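Local atomic coordinates of uncharacterized conserved protein YiiM (Geobacillus stearothermophilus, PDB entry 5YHH), a protein that probably reduces N-hydroxylated bases such as hydroxylaminopurine, using a molybdenum cofactor thought to be held by its MOSC domain. Residues V74-E77 against E78-G81; A205-R208 against E209-K213. All blocks are in the same frame, centred on the assembly; numbering follows the deposited sequence.

Interaction 1 (V74-E77 against E78-G81); sequences VYWE and ERYG
Trp76 and Tyr80 meet one turn apart near the C-terminal end of helix 71-80, the helix of a beta-alpha-beta unit in the MOSC domain, between strands 65-69 and 93-96. Their side chains lie side by side and point the same way. Trp76 CE3 comes to the edge of the Tyr80 ring, 3.6 Å from its CE2. The far ends are fixed by other partners: Trp76 NE1 is hydrogen-bonded to Tyr68, and Tyr80 OH to Asp136. Helix 137-144 covers the indole through Leu137 and Ala140.

Arg79 runs alongside both Tyr75 and Trp76. Tyr75 has CG anti to its backbone N (chi1 170°), and Arg79 CG is placed the same way. The two chains run side by side and point the same way. The Arg79 chain then bends at its third torsion and brings the guanidinium edge to the phenol. Arg79 NH2 gives a weak hydrogen bond to Tyr75 OH at 3.4 Å, with the oxygen near the guanidinium plane. The phenol ring and the guanidinium are turned 61° apart, so they do not stack. Arg79 NE lies 4.1 Å from Trp76 CZ3. A long, weak ion pair joins Arg79 to Asp136, and Tyr75 makes a cation-pi contact with Lys146.

On the outer side, Glu78 stretches back along Val74. Its OE2 lies 3.6 Å from Val74 CG1, an apolar neighbour for the carboxylate. Glu77 turns to the chain beyond the helix, where its OE2 accepts from Phe84 N.

Gly81, with positive phi, ends the helical run. Its N still bonds Glu77 O at 2.9 Å, but from above the carbonyl plane, with an N-H...O angle of 132°.

Interaction 2 (A205-R208 against E209-K213); sequences ASWR and ETFQK
In helix 205-213, Trp207 meets Phe211, Ser206 meets Thr210 and Arg208 meets Gln212, each pair one turn apart. The Trp207 and Phe211 side chains cross obliquely. Phe211 CE2 meets the edge of the indole, 4.0 Å from Trp207 CE3. Phe211 CD2 also sits 3.2 Å from Trp207 O, which accepts the backbone bond from Phe211 N.

This helix belongs to the C-terminal three-helix domain of YiiM-like proteins. Trp207 stacks on Tyr184 of helix 177-185 and touches Pro121 of strand 114-121. Phe211 packs on Met194 and Ile197 of helix 191-199.

Ser206 O accepts twice from one residue. Thr210 N approaches at 3.0 Å and Thr210 OG1 at 3.2 Å, from opposite faces of the carbonyl plane. With OG1 beside its own backbone N (chi1 -62°), the hydroxyl can reach back to this oxygen.

Arg208 and Gln212 lie side by side, with guanidinium and amide planes 70° apart. The aliphatic part of Arg208 meets the Gln212 amide: Arg208 CG is 3.8 Å from Gln212 OE1. The guanidinium itself is held by backbone oxygens, its NH2 bonding both His200 O and Ala198 O.

How the interactions relate
From the N terminus, strand 65-69 leads into helix 71-80, where interaction 1 lies. Interaction 2 follows much later, on the last helix, 205-213. Each contact joins consecutive segments of one helix, so neither closes a loop. They are in series and neither nest nor cross. Interaction 1 sits in the MOSC domain and ties its helix to helix 137-144 and the loop around Asp136. Interaction 2 sits in the three-helix domain and joins helices 177-185 and 191-199 to the end of strand 114-121. Their centres are 33 Å apart, and their nearest atoms about 15 Å, so they do not touch.

Interaction 1 (V74-E77 against E78-G81)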
loop_
_atom_site.group_PDB
_atom_site.type_symbol
_atom_site.label_atom_id
_atom_site.label_comp_id
_atom_site.label_asym_id
_atom_site.label_seq_id
_atom_site.Cartn_x
_atom_site.Cartn_y
_atom_site.Cartn_z
ATOM N N VAL A 74 3.865 16.104 -1.246
ATOM C CA VAL A 74 4.073 17.468 -0.807
ATOM C C VAL A 74 5.037 17.515 0.359
ATOM O O VAL A 74 5.984 18.311 0.344
ATOM C CB VAL A 74 2.731 18.177 -0.465
ATOM C CG1 VAL A 74 2.972 19.577 0.162
ATOM C CG2 VAL A 74 1.919 18.338 -1.694
ATOM N N TYR A 75 4.816 16.665 1.361
ATOM C CA TYR A 75 5.705 16.568 2.476
ATOM C C TYR A 75 7.113 16.155 2.037
ATOM O O TYR A 75 8.089 16.763 2.477
ATOM C CB TYR A 75 5.167 15.587 3.514
ATOM C CG TYR A 75 6.164 15.262 4.614
ATOM C CD1 TYR A 75 6.277 16.080 5.721
ATOM C CD2 TYR A 75 6.948 14.106 4.565
ATOM C CE1 TYR A 75 7.155 15.801 6.725
ATOM C CE2 TYR A 75 7.855 13.831 5.559
ATOM C CZ TYR A 75 7.933 14.670 6.648
ATOM O OH TYR A 75 8.818 14.423 7.657
ATOM N N TRP A 76 7.237 15.152 1.168
ATOM C CA TRP A 76 8.570 14.684 0.755
ATOM C C TRP A 76 9.332 15.776 -0.029
ATOM O O TRP A 76 10.554 15.906 0.122
ATOM C CB TRP A 76 8.487 13.400 -0.066
ATOM C CG TRP A 76 7.893 12.255 0.730
ATOM C CD1 TRP A 76 6.750 11.573 0.458
ATOM C CD2 TRP A 76 8.398 11.721 1.952
ATOM N NE1 TRP A 76 6.517 10.636 1.424
ATOM C CE2 TRP A 76 7.510 10.711 2.356
ATOM C CE3 TRP A 76 9.515 11.990 2.742
ATOM C CZ2 TRP A 76 7.703 9.975 3.506
ATOM C CZ3 TRP A 76 9.710 11.242 3.893
ATOM C CH2 TRP A 76 8.797 10.238 4.251
ATOM N N GLU A 77 8.628 16.558 -0.831
ATOM C CA GLU A 77 9.274 17.619 -1.584
ATOM C C GLU A 77 9.772 18.703 -0.652
ATOM O O GLU A 77 10.829 19.297 -0.874
ATOM C CB GLU A 77 8.345 18.221 -2.601
ATOM C CG GLU A 77 7.957 17.236 -3.724
ATOM C CD GLU A 77 7.020 17.853 -4.768
ATOM O OE1 GLU A 77 6.435 18.963 -4.511
ATOM O OE2 GLU A 77 6.898 17.247 -5.869
ATOM N N GLU A 78 9.008 18.943 0.404
ATOM C CA GLU A 78 9.411 19.913 1.433
ATOM C C GLU A 78 10.577 19.391 2.268
ATOM O O GLU A 78 11.504 20.134 2.604
ATOM C CB GLU A 78 8.220 20.213 2.316
ATOM C CG GLU A 78 7.179 21.058 1.578
ATOM C CD GLU A 78 5.870 21.170 2.315
ATOM O OE1 GLU A 78 5.657 20.421 3.292
ATOM O OE2 GLU A 78 5.047 22.003 1.902
ATOM N N ARG A 79 10.537 18.116 2.616
ATOM C CA ARG A 79 11.657 17.545 3.398
ATOM C C ARG A 79 12.948 17.469 2.605
ATOM O O ARG A 79 14.020 17.776 3.144
ATOM C CB ARG A 79 11.342 16.143 3.913
ATOM C CG ARG A 79 12.532 15.582 4.700
ATOM C CD ARG A 79 12.541 14.109 4.967
ATOM N NE ARG A 79 11.979 13.770 6.265
ATOM C CZ ARG A 79 12.528 13.064 7.248
ATOM N NH1 ARG A 79 13.763 12.564 7.234
ATOM N NH2 ARG A 79 11.781 12.846 8.312
ATOM N N TYR A 80 12.884 17.024 1.356
ATOM C CA TYR A 80 14.120 16.755 0.604
ATOM C C TYR A 80 14.492 17.760 -0.484
ATOM O O TYR A 80 15.592 17.654 -1.065
ATOM C CB TYR A 80 14.105 15.345 0.000
ATOM C CG TYR A 80 14.119 14.262 1.032
ATOM C CD1 TYR A 80 15.270 14.014 1.796
ATOM C CD2 TYR A 80 13.001 13.471 1.247
ATOM C CE1 TYR A 80 15.285 12.996 2.755
ATOM C CE2 TYR A 80 13.013 12.466 2.204
ATOM C CZ TYR A 80 14.151 12.220 2.937
ATOM O OH TYR A 80 14.123 11.220 3.890
ATOM N N GLY A 81 13.634 18.743 -0.740
ATOM C CA GLY A 81 13.950 19.791 -1.713
ATOM C C GLY A 81 14.080 19.309 -3.162
ATOM O O GLY A 81 14.923 19.774 -3.931
#

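Interaction 2 (A205-R208 against E209-K213)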
loop_
_atom_site.group_PDB
_atom_site.type_symbol
_atom_site.label_atom_id
_atom_site.label_comp_id
_atom_site.label_asym_id
_atom_site.label_seq_id
_atom_site.Cartn_x
_atom_site.Cartn_y
_atom_site.Cartn_z
ATOM N N ALA A 205 -1.548 -12.842 5.367
ATOM C CA ALA A 205 -1.005 -13.959 6.150
ATOM C C ALA A 205 0.300 -13.591 6.857
ATOM O O ALA A 205 0.482 -13.913 8.018
ATOM C CB ALA A 205 -0.796 -15.185 5.265
ATOM N N SER A 206 1.200 -12.902 6.166
ATOM C CA SER A 206 2.513 -12.594 6.748
ATOM C C SER A 206 2.421 -11.664 7.978
ATOM O O SER A 206 3.077 -11.911 8.983
ATOM C CB SER A 206 3.457 -12.013 5.683
ATOM O OG SER A 206 3.084 -10.698 5.282
ATOM N N TRP A 207 1.587 -10.622 7.912
ATOM C CA TRP A 207 1.377 -9.736 9.071
ATOM C C TRP A 207 0.743 -10.487 10.236
ATOM O O TRP A 207 1.121 -10.254 11.397
ATOM C CB TRP A 207 0.539 -8.491 8.711
ATOM C CG TRP A 207 1.383 -7.479 8.066
ATOM C CD1 TRP A 207 2.079 -7.637 6.911
ATOM C CD2 TRP A 207 1.690 -6.164 8.547
ATOM N NE1 TRP A 207 2.792 -6.509 6.625
ATOM C CE2 TRP A 207 2.579 -5.582 7.615
ATOM C CE3 TRP A 207 1.289 -5.416 9.649
ATOM C CZ2 TRP A 207 3.076 -4.283 7.760
ATOM C CZ3 TRP A 207 1.791 -4.116 9.799
ATOM C CH2 TRP A 207 2.688 -3.572 8.868
ATOM N N ARG A 208 -0.212 -11.369 9.926
ATOM C CA ARG A 208 -0.835 -12.240 10.943
ATOM C C ARG A 208 0.248 -13.054 11.652
ATOM O O ARG A 208 0.309 -13.083 12.881
ATOM C CB ARG A 208 -1.906 -13.156 10.315
ATOM C CG ARG A 208 -2.065 -14.578 10.919
ATOM C CD ARG A 208 -3.337 -15.279 10.380
ATOM N NE ARG A 208 -4.466 -14.386 10.645
ATOM C CZ ARG A 208 -5.102 -13.624 9.749
ATOM N NH1 ARG A 208 -4.797 -13.654 8.450
ATOM N NH2 ARG A 208 -6.077 -12.824 10.165
ATOM N N GLU A 209 1.108 -13.686 10.862
ATOM C CA GLU A 209 2.171 -14.541 11.402
ATOM C C GLU A 209 3.076 -13.749 12.344
ATOM O O GLU A 209 3.332 -14.168 13.470
ATOM C CB GLU A 209 2.987 -15.182 10.267
ATOM C CG GLU A 209 2.194 -16.234 9.490
ATOM C CD GLU A 209 2.973 -16.868 8.347
ATOM O OE1 GLU A 209 4.236 -16.846 8.375
ATOM O OE2 GLU A 209 2.305 -17.415 7.433
ATOM N N THR A 210 3.516 -12.579 11.887
ATOM C CA THR A 210 4.372 -11.710 12.684
ATOM C C THR A 210 3.744 -11.333 14.031
ATOM O O THR A 210 4.433 -11.331 15.056
ATOM C CB THR A 210 4.755 -10.454 11.885
ATOM O OG1 THR A 210 5.487 -10.863 10.725
ATOM C CG2 THR A 210 5.607 -9.500 12.719
ATOM N N PHE A 211 2.448 -11.026 14.029
ATOM C CA PHE A 211 1.732 -10.694 15.264
ATOM C C PHE A 211 1.545 -11.942 16.148
ATOM O O PHE A 211 1.401 -11.827 17.371
ATOM C CB PHE A 211 0.359 -10.072 14.967
ATOM C CG PHE A 211 0.399 -8.620 14.511
ATOM C CD1 PHE A 211 1.116 -7.668 15.200
ATOM C CD2 PHE A 211 -0.343 -8.210 13.410
ATOM C CE1 PHE A 211 1.112 -6.354 14.779
ATOM C CE2 PHE A 211 -0.350 -6.890 12.999
ATOM C CZ PHE A 211 0.371 -5.974 13.678
ATOM N N GLN A 212 1.530 -13.123 15.523
ATOM C CA GLN A 212 1.485 -14.406 16.244
ATOM C C GLN A 212 2.856 -14.917 16.747
ATOM O O GLN A 212 2.910 -15.611 17.775
ATOM C CB GLN A 212 0.813 -15.467 15.371
ATOM C CG GLN A 212 -0.681 -15.211 15.152
ATOM C CD GLN A 212 -1.335 -16.255 14.246
ATOM O OE1 GLN A 212 -0.655 -16.973 13.505
ATOM N NE2 GLN A 212 -2.661 -16.346 14.312
ATOM N N LYS A 213 3.950 -14.594 16.047
ATOM C CA LYS A 213 5.308 -14.867 16.568
ATOM C C LYS A 213 5.534 -13.946 17.769
ATOM O O LYS A 213 5.799 -14.424 18.861
ATOM C CB LYS A 213 6.444 -14.645 15.552
ATOM C CG LYS A 213 6.257 -15.146 14.125
ATOM C CD LYS A 213 6.107 -16.658 14.005
ATOM C CE LYS A 213 6.516 -17.141 12.602
ATOM N NZ LYS A 213 5.636 -18.217 12.075
#